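PDB 5CWW: nucleoporin NUP82 from Chaetomium thermophilum, which is a component of the nuclear pore complex, here its N-terminal part, and probably also docks nuclear transport factors. Local coordinates for residues B[329-343]-B[353-365]. Numbering follows the deposited sequence.
Sequences QQLEWMSEIDNQEPK and TIEVYTRPSRPGL
Lys343 and Val356 form an antiparallel hydrogen-bonded pair: Lys343 N reaches Val356 O at 3.0 Å, and Val356 N meets Lys343 O at 2.7 Å. From there 353-365 runs back along the helix of 329-343, and from Thr358 on, side chains take over from backbone pairing between the two segments. Gln340, extended with CG anti to the backbone N (chi1 -176°), bridges the change: its OE1 accepts Thr358 N at 2.7 Å, while its NE2 donates to Glu336 O, which fixes the amide's flip. Tyr357 offers one ring face to Pro342, whose CB makes a CH-pi contact 3.8 Å from the centroid; Gln340 OE1 lies at the ring's edge, and Ile337 CG2 packs obliquely. The phenol OH donates to Glu355 OE1 from above the carboxylate plane. A serine in place of Tyr357 would probably strip Pro342 and Ile337 of their aromatic cover and leave Glu355 without this hydroxyl donor. Pro360 CG sits over the five-membered ring of Trp333, 3.6 Å from its centroid, and also touches Ile337. Glu336, bent at chi2 (-93°), uses both oxygens on the loop after Pro360: OE1 takes a weak bond from Ser361 N, and OE2 lies over the Arg362 guanidinium face, 3.5 Å from NE, a salt bridge of charge alone. Pro363, after a cis peptide bond, rests its CG 3.4 Å from Gln329 O. Both segments belong to the long insertion between strands 281-284 and 369-370, neighbours in a four-stranded antiparallel sheet consistent with a blade of the N-terminal beta-propeller. Within it, strand 354-358 is central between 343-345 and 291-292; Tyr357 reaches Ile299 of helix 298-315, Met334 packs on Ser303 and Ile306 of that helix, and Trp333 meets the rings of Trp267 and Trp450.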
loop_
_atom_site.group_PDB
_atom_site.type_symbol
_atom_site.label_atom_id
_atom_site.label_comp_id
_atom_site.label_asym_id
_atom_site.label_seq_id
_atom_site.Cartn_x
_atom_site.Cartn_y
_atom_site.Cartn_z
ATOM N N GLN B 329 -2.138 24.176 9.230
ATOM C CA GLN B 329 -1.066 23.377 8.657
ATOM C C GLN B 329 -1.156 23.339 7.133
ATOM O O GLN B 329 -0.142 23.437 6.443
ATOM C CB GLN B 329 -1.095 21.958 9.227
ATOM C CG GLN B 329 -0.575 21.864 10.655
ATOM C CD GLN B 329 -0.646 20.456 11.216
ATOM O OE1 GLN B 329 -1.440 19.632 10.760
ATOM N NE2 GLN B 329 0.194 20.170 12.201
ATOM N N GLN B 330 -2.373 23.206 6.615
ATOM C CA GLN B 330 -2.589 23.183 5.173
ATOM C C GLN B 330 -2.251 24.527 4.540
ATOM O O GLN B 330 -1.714 24.583 3.436
ATOM C CB GLN B 330 -4.038 22.816 4.853
ATOM C CG GLN B 330 -4.373 21.352 5.069
ATOM C CD GLN B 330 -5.757 20.996 4.559
ATOM O OE1 GLN B 330 -6.464 21.841 4.010
ATOM N NE2 GLN B 330 -6.151 19.741 4.736
ATOM N N LEU B 331 -2.576 25.608 5.240
ATOM C CA LEU B 331 -2.272 26.945 4.752
ATOM C C LEU B 331 -0.765 27.184 4.746
ATOM O O LEU B 331 -0.231 27.842 3.852
ATOM C CB LEU B 331 -2.974 27.999 5.610
ATOM C CG LEU B 331 -2.691 29.460 5.255
ATOM C CD1 LEU B 331 -2.994 29.734 3.790
ATOM C CD2 LEU B 331 -3.500 30.384 6.152
ATOM N N GLU B 332 -0.083 26.641 5.748
ATOM C CA GLU B 332 1.366 26.749 5.839
ATOM C C GLU B 332 2.024 25.975 4.699
ATOM O O GLU B 332 2.966 26.452 4.065
ATOM C CB GLU B 332 1.848 26.233 7.194
ATOM C CG GLU B 332 3.322 26.468 7.465
ATOM C CD GLU B 332 3.717 26.093 8.881
ATOM O OE1 GLU B 332 2.832 25.670 9.656
ATOM O OE2 GLU B 332 4.913 26.224 9.219
ATOM N N TRP B 333 1.505 24.780 4.439
ATOM C CA TRP B 333 1.961 23.953 3.329
ATOM C C TRP B 333 1.825 24.693 1.999
ATOM O O TRP B 333 2.764 24.736 1.203
ATOM C CB TRP B 333 1.166 22.644 3.301
ATOM C CG TRP B 333 1.581 21.670 2.245
ATOM C CD1 TRP B 333 2.590 20.755 2.326
ATOM C CD2 TRP B 333 0.979 21.489 0.957
ATOM N NE1 TRP B 333 2.661 20.022 1.165
ATOM C CE2 TRP B 333 1.681 20.453 0.310
ATOM C CE3 TRP B 333 -0.083 22.103 0.289
ATOM C CZ2 TRP B 333 1.358 20.023 -0.976
ATOM C CZ3 TRP B 333 -0.403 21.674 -0.985
ATOM C CH2 TRP B 333 0.316 20.644 -1.604
ATOM N N MET B 334 0.657 25.287 1.772
ATOM C CA MET B 334 0.379 25.990 0.523
ATOM C C MET B 334 1.244 27.236 0.352
ATOM O O MET B 334 1.615 27.586 -0.769
ATOM C CB MET B 334 -1.101 26.379 0.455
ATOM C CG MET B 334 -1.502 27.107 -0.829
ATOM S SD MET B 334 -1.103 26.188 -2.331
ATOM C CE MET B 334 -2.183 24.767 -2.157
ATOM N N SER B 335 1.557 27.909 1.456
ATOM C CA SER B 335 2.335 29.145 1.397
ATOM C C SER B 335 3.734 28.882 0.841
ATOM O O SER B 335 4.353 29.768 0.252
ATOM C CB SER B 335 2.432 29.791 2.780
ATOM O OG SER B 335 3.312 29.067 3.623
ATOM N N GLU B 336 4.222 27.662 1.032
ATOM C CA GLU B 336 5.508 27.257 0.478
ATOM C C GLU B 336 5.431 27.142 -1.043
ATOM O O GLU B 336 6.448 27.219 -1.729
ATOM C CB GLU B 336 5.951 25.922 1.077
ATOM C CG GLU B 336 6.127 25.935 2.591
ATOM C CD GLU B 336 7.548 26.249 3.014
ATOM O OE1 GLU B 336 8.476 25.553 2.552
ATOM O OE2 GLU B 336 7.736 27.191 3.814
ATOM N N ILE B 337 4.221 26.958 -1.560
ATOM C CA ILE B 337 4.013 26.796 -2.996
ATOM C C ILE B 337 3.725 28.135 -3.679
ATOM O O ILE B 337 4.171 28.370 -4.803
ATOM C CB ILE B 337 2.860 25.809 -3.283
ATOM C CG1 ILE B 337 3.169 24.448 -2.649
ATOM C CG2 ILE B 337 2.645 25.649 -4.787
ATOM C CD1 ILE B 337 2.036 23.441 -2.728
ATOM N N ASP B 338 2.981 29.007 -3.006
ATOM C CA ASP B 338 2.671 30.327 -3.555
ATOM C C ASP B 338 3.937 31.160 -3.737
ATOM O O ASP B 338 4.105 31.836 -4.753
ATOM C CB ASP B 338 1.688 31.070 -2.647
ATOM C CG ASP B 338 0.314 30.426 -2.621
ATOM O OD1 ASP B 338 -0.101 29.855 -3.652
ATOM O OD2 ASP B 338 -0.353 30.494 -1.567
ATOM N N ASN B 339 4.825 31.099 -2.749
ATOM C CA ASN B 339 6.083 31.837 -2.779
ATOM C C ASN B 339 7.181 31.032 -3.463
ATOM O O ASN B 339 8.337 31.056 -3.043
ATOM C CB ASN B 339 6.518 32.211 -1.361
ATOM C CG ASN B 339 5.491 33.063 -0.643
ATOM O OD1 ASN B 339 4.840 33.915 -1.249
ATOM N ND2 ASN B 339 5.339 32.836 0.657
ATOM N N GLN B 340 6.802 30.317 -4.516
ATOM C CA GLN B 340 7.721 29.442 -5.232
ATOM C C GLN B 340 7.534 29.577 -6.738
ATOM O O GLN B 340 6.415 29.489 -7.246
ATOM C CB GLN B 340 7.513 27.991 -4.794
ATOM C CG GLN B 340 8.482 27.000 -5.415
ATOM C CD GLN B 340 8.181 25.561 -5.037
ATOM O OE1 GLN B 340 8.368 24.650 -5.841
ATOM N NE2 GLN B 340 7.725 25.347 -3.806
ATOM N N GLU B 341 8.638 29.795 -7.444
ATOM C CA GLU B 341 8.618 29.873 -8.899
ATOM C C GLU B 341 8.923 28.496 -9.479
ATOM O O GLU B 341 9.996 27.947 -9.234
ATOM C CB GLU B 341 9.635 30.898 -9.407
ATOM C CG GLU B 341 9.282 32.343 -9.090
ATOM C CD GLU B 341 8.021 32.808 -9.796
ATOM O OE1 GLU B 341 7.363 33.738 -9.286
ATOM O OE2 GLU B 341 7.690 32.248 -10.864
ATOM N N PRO B 342 7.981 27.929 -10.252
ATOM C CA PRO B 342 8.193 26.579 -10.780
ATOM C C PRO B 342 9.261 26.531 -11.861
ATOM O O PRO B 342 9.285 27.382 -12.751
ATOM C CB PRO B 342 6.825 26.208 -11.351
ATOM C CG PRO B 342 6.217 27.508 -11.728
ATOM C CD PRO B 342 6.702 28.501 -10.711
ATOM N N LYS B 343 10.138 25.537 -11.774
ATOM C CA LYS B 343 11.159 25.331 -12.788
ATOM C C LYS B 343 10.611 24.528 -13.961
ATOM O O LYS B 343 9.682 23.731 -13.820
ATOM C CB LYS B 343 12.388 24.642 -12.192
ATOM C CG LYS B 343 13.091 25.475 -11.130
ATOM C CD LYS B 343 13.946 24.627 -10.205
ATOM C CE LYS B 343 15.273 24.275 -10.859
ATOM N NZ LYS B 343 16.164 25.463 -11.001
ATOM N N THR B 353 7.653 20.902 -22.291
ATOM C CA THR B 353 8.099 21.350 -20.979
ATOM C C THR B 353 6.937 21.443 -20.005
ATOM O O THR B 353 5.782 21.579 -20.410
ATOM C CB THR B 353 8.761 22.738 -21.065
ATOM O OG1 THR B 353 7.785 23.709 -21.467
ATOM C CG2 THR B 353 9.908 22.732 -22.064
ATOM N N ILE B 354 7.251 21.362 -18.715
ATOM C CA ILE B 354 6.225 21.416 -17.687
ATOM C C ILE B 354 6.769 21.911 -16.351
ATOM O O ILE B 354 7.955 21.773 -16.049
ATOM C CB ILE B 354 5.604 20.006 -17.485
ATOM C CG1 ILE B 354 4.291 20.071 -16.698
ATOM C CG2 ILE B 354 6.608 19.058 -16.814
ATOM C CD1 ILE B 354 3.161 20.747 -17.442
ATOM N N GLU B 355 5.870 22.492 -15.564
ATOM C CA GLU B 355 6.200 23.077 -14.272
ATOM C C GLU B 355 6.665 22.042 -13.254
ATOM O O GLU B 355 6.068 20.974 -13.121
ATOM C CB GLU B 355 4.985 23.827 -13.721
ATOM C CG GLU B 355 4.539 24.997 -14.584
ATOM C CD GLU B 355 3.381 25.766 -13.977
ATOM O OE1 GLU B 355 2.767 25.260 -13.013
ATOM O OE2 GLU B 355 3.085 26.878 -14.463
ATOM N N VAL B 356 7.733 22.376 -12.537
ATOM C CA VAL B 356 8.279 21.507 -11.503
ATOM C C VAL B 356 8.416 22.281 -10.200
ATOM O O VAL B 356 9.100 23.302 -10.139
ATOM C CB VAL B 356 9.654 20.935 -11.903
ATOM C CG1 VAL B 356 10.189 20.009 -10.816
ATOM C CG2 VAL B 356 9.556 20.198 -13.231
ATOM N N TYR B 357 7.756 21.779 -9.161
ATOM C CA TYR B 357 7.813 22.378 -7.835
ATOM C C TYR B 357 8.618 21.498 -6.890
ATOM O O TYR B 357 8.819 20.313 -7.154
ATOM C CB TYR B 357 6.406 22.583 -7.267
ATOM C CG TYR B 357 5.528 23.512 -8.073
ATOM C CD1 TYR B 357 4.865 23.063 -9.206
ATOM C CD2 TYR B 357 5.349 24.834 -7.688
ATOM C CE1 TYR B 357 4.055 23.909 -9.941
ATOM C CE2 TYR B 357 4.541 25.687 -8.417
ATOM C CZ TYR B 357 3.895 25.219 -9.541
ATOM O OH TYR B 357 3.092 26.064 -10.270
ATOM N N THR B 358 9.078 22.086 -5.792
ATOM C CA THR B 358 9.728 21.328 -4.732
ATOM C C THR B 358 8.725 21.082 -3.617
ATOM O O THR B 358 7.755 21.827 -3.470
ATOM C CB THR B 358 10.958 22.058 -4.163
ATOM O OG1 THR B 358 10.531 23.145 -3.331
ATOM C CG2 THR B 358 11.839 22.588 -5.286
ATOM N N ARG B 359 8.947 20.026 -2.844
ATOM C CA ARG B 359 8.056 19.708 -1.738
ATOM C C ARG B 359 8.164 20.783 -0.663
ATOM O O ARG B 359 9.271 21.175 -0.296
ATOM C CB ARG B 359 8.393 18.346 -1.136
ATOM C CG ARG B 359 7.412 17.884 -0.070
ATOM C CD ARG B 359 8.101 17.038 0.982
ATOM N NE ARG B 359 8.641 15.799 0.428
ATOM C CZ ARG B 359 9.933 15.494 0.337
ATOM N NH1 ARG B 359 10.869 16.336 0.755
ATOM N NH2 ARG B 359 10.292 14.331 -0.184
ATOM N N PRO B 360 7.019 21.278 -0.166
ATOM C CA PRO B 360 7.071 22.159 1.002
ATOM C C PRO B 360 7.787 21.494 2.171
ATOM O O PRO B 360 7.598 20.297 2.399
ATOM C CB PRO B 360 5.596 22.398 1.327
ATOM C CG PRO B 360 4.906 22.263 0.012
ATOM C CD PRO B 360 5.654 21.180 -0.717
ATOM N N SER B 361 8.598 22.259 2.893
ATOM C CA SER B 361 9.317 21.738 4.048
ATOM C C SER B 361 8.479 21.879 5.311
ATOM O O SER B 361 8.663 21.131 6.269
ATOM C CB SER B 361 10.656 22.457 4.220
ATOM O OG SER B 361 11.541 22.129 3.162
ATOM N N ARG B 362 7.565 22.844 5.305
ATOM C CA ARG B 362 6.648 23.045 6.426
ATOM C C ARG B 362 5.257 22.537 6.048
ATOM O O ARG B 362 4.888 22.578 4.875
ATOM C CB ARG B 362 6.583 24.522 6.812
ATOM C CG ARG B 362 7.939 25.181 6.987
ATOM C CD ARG B 362 7.801 26.677 7.196
ATOM N NE ARG B 362 9.084 27.366 7.086
ATOM C CZ ARG B 362 9.242 28.681 7.203
ATOM N NH1 ARG B 362 8.195 29.463 7.434
ATOM N NH2 ARG B 362 10.448 29.217 7.089
ATOM N N PRO B 363 4.475 22.058 7.033
ATOM C CA PRO B 363 4.811 21.932 8.457
ATOM C C PRO B 363 5.848 20.843 8.716
ATOM O O PRO B 363 6.540 20.885 9.733
ATOM C CB PRO B 363 3.469 21.564 9.111
ATOM C CG PRO B 363 2.423 21.862 8.091
ATOM C CD PRO B 363 3.080 21.668 6.770
ATOM N N GLY B 364 5.949 19.885 7.798
ATOM C CA GLY B 364 6.922 18.813 7.906
ATOM C C GLY B 364 6.907 17.937 6.669
ATOM O O GLY B 364 5.988 18.024 5.857
ATOM N N LEU B 365 7.918 17.087 6.524
ATOM C CA LEU B 365 8.032 16.237 5.342
ATOM C C LEU B 365 7.123 15.017 5.434
ATOM O O LEU B 365 6.624 14.524 4.422
ATOM C CB LEU B 365 9.478 15.778 5.146
ATOM C CG LEU B 365 10.552 16.862 5.025
ATOM C CD1 LEU B 365 11.871 16.230 4.596
ATOM C CD2 LEU B 365 10.145 17.963 4.058
#